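Local coordinates for protein CdiI toxin (Salmonella enterica subsp. enterica serovar Rubislaw str. ATCC 10717, PDB 4ZQU) that acts as the immunity protein of a contact-dependent growth inhibition system, neutralising its cognate CdiA toxin, at residues C20-S25 and G36-S41. Residues are numbered along the deposited sequence; the frame is centred on the assembly and turned at random.
Sequences CVDTYS and GVQHLS
Thr23 OG1 is held from two directions: the backbone N-H of Val37 reaches it weakly across the strands, OG1 to N 3.2 Å, and it is also hydrogen-bonded to the carbonyl of Ala57. With OG1 beside its own backbone N (chi1 -65°), the threonine hydroxyl meets the incoming N-H, while Thr23 N bonds Val37 O. Thr23 CB rests 3.6 Å from Gly36 CA, opposite a residue that has no side chain.

Further along, the pairing is regular. Val21 and His39 form a hydrogen-bonded antiparallel pair, in which His39 N lies 2.8 Å from Val21 O and the return bond from Val21 N to His39 O is its counterpart; Val21 O also receives the CA-H of Gln38. The side chains of Val21 and His39 share one face of the sheet, where His39 NE2 bonds Asp56.

Cys20, Asp22, Gln38 and Leu40 occupy the opposite face. Gln38, extended with CG anti to its backbone N (chi1 176°), runs beside Asp22 and gives its NE2 hydrogen to OD2 of that residue at 3.0 Å. The carboxylate oxygen uses its syn lone pair and lies in the amide plane, although the two flat groups stand 85° apart. Trp97 NE1 bonds the other oxygen, OD1, so both ends of this buried carboxylate are engaged and its rotation is probably restricted. Beside this polar pair, Leu40 CD2 packs 3.6 Å from Cys20 SG.

The two strands run antiparallel and belong to the beta hairpin 19-26/30-41 of the immunity protein's antiparallel sheet, an alpha+beta arrangement in which helices 47-59 and 87-105 pack against opposite faces of the hairpin.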
# COMPACT_ATOMS: atom_id res chain seq x y z
N CYS B 20 -11.49 12.13 -9.65
CA CYS B 20 -10.10 12.57 -9.63
C CYS B 20 -9.13 11.48 -10.08
O CYS B 20 -9.01 10.44 -9.44
CB CYS B 20 -9.72 13.03 -8.22
SG CYS B 20 -8.07 13.75 -8.08
N VAL B 21 -8.42 11.74 -11.18
CA VAL B 21 -7.43 10.80 -11.70
C VAL B 21 -6.02 11.35 -11.53
O VAL B 21 -5.69 12.41 -12.07
CB VAL B 21 -7.68 10.48 -13.18
CG1 VAL B 21 -6.65 9.48 -13.68
CG2 VAL B 21 -9.09 9.95 -13.38
N ASP B 22 -5.19 10.62 -10.79
CA ASP B 22 -3.80 11.01 -10.56
C ASP B 22 -2.82 9.99 -11.12
O ASP B 22 -3.11 8.80 -11.16
CB ASP B 22 -3.52 11.18 -9.06
CG ASP B 22 -4.17 12.41 -8.48
OD1 ASP B 22 -5.25 12.27 -7.87
OD2 ASP B 22 -3.60 13.51 -8.63
N THR B 23 -1.65 10.46 -11.54
CA THR B 23 -0.57 9.58 -11.95
C THR B 23 0.11 8.95 -10.73
O THR B 23 0.50 9.65 -9.80
CB THR B 23 0.48 10.34 -12.77
OG1 THR B 23 -0.09 10.77 -14.01
CG2 THR B 23 1.67 9.44 -13.07
N TYR B 24 0.22 7.63 -10.74
CA TYR B 24 1.01 6.91 -9.75
C TYR B 24 2.25 6.33 -10.42
O TYR B 24 2.22 6.02 -11.61
CB TYR B 24 0.21 5.79 -9.09
CG TYR B 24 -0.58 6.22 -7.87
CD1 TYR B 24 -1.04 7.52 -7.74
CD2 TYR B 24 -0.86 5.32 -6.86
CE1 TYR B 24 -1.76 7.90 -6.63
CE2 TYR B 24 -1.57 5.69 -5.74
CZ TYR B 24 -2.02 6.99 -5.63
OH TYR B 24 -2.74 7.37 -4.52
N SER B 25 3.32 6.18 -9.65
CA SER B 25 4.56 5.66 -10.20
C SER B 25 5.20 4.68 -9.24
O SER B 25 4.97 4.74 -8.04
CB SER B 25 5.53 6.81 -10.51
OG SER B 25 4.99 7.69 -11.48
N GLY B 36 3.84 13.66 -11.70
CA GLY B 36 2.77 13.17 -12.54
C GLY B 36 1.70 14.23 -12.75
O GLY B 36 1.84 15.36 -12.28
N VAL B 37 0.62 13.86 -13.44
CA VAL B 37 -0.46 14.80 -13.72
C VAL B 37 -1.76 14.42 -13.03
O VAL B 37 -1.99 13.25 -12.70
CB VAL B 37 -0.71 14.92 -15.23
CG1 VAL B 37 0.55 15.37 -15.95
CG2 VAL B 37 -1.21 13.60 -15.80
N GLN B 38 -2.61 15.41 -12.81
CA GLN B 38 -3.92 15.20 -12.20
C GLN B 38 -5.03 15.71 -13.10
O GLN B 38 -4.93 16.80 -13.67
CB GLN B 38 -4.00 15.88 -10.84
CG GLN B 38 -5.37 15.76 -10.19
CD GLN B 38 -5.49 16.56 -8.92
OE1 GLN B 38 -6.17 17.59 -8.88
NE2 GLN B 38 -4.82 16.10 -7.87
N HIS B 39 -6.09 14.91 -13.24
CA HIS B 39 -7.26 15.33 -14.00
C HIS B 39 -8.50 15.31 -13.12
O HIS B 39 -8.94 14.25 -12.67
CB HIS B 39 -7.46 14.43 -15.23
CG HIS B 39 -6.34 14.51 -16.21
ND1 HIS B 39 -6.02 15.66 -16.90
CD2 HIS B 39 -5.46 13.57 -16.63
CE1 HIS B 39 -4.99 15.43 -17.70
NE2 HIS B 39 -4.63 14.16 -17.56
N LEU B 40 -9.06 16.49 -12.87
CA LEU B 40 -10.31 16.62 -12.13
C LEU B 40 -11.47 16.75 -13.10
O LEU B 40 -11.35 17.37 -14.16
CB LEU B 40 -10.26 17.83 -11.19
CG LEU B 40 -9.43 17.69 -9.92
CD1 LEU B 40 -9.35 19.01 -9.18
CD2 LEU B 40 -10.03 16.62 -9.02
N SER B 41 -12.61 16.17 -12.74
CA SER B 41 -13.79 16.21 -13.60
C SER B 41 -15.08 16.08 -12.80
O SER B 41 -15.07 15.62 -11.65
CB SER B 41 -13.71 15.10 -14.64
OG SER B 41 -14.45 13.96 -14.24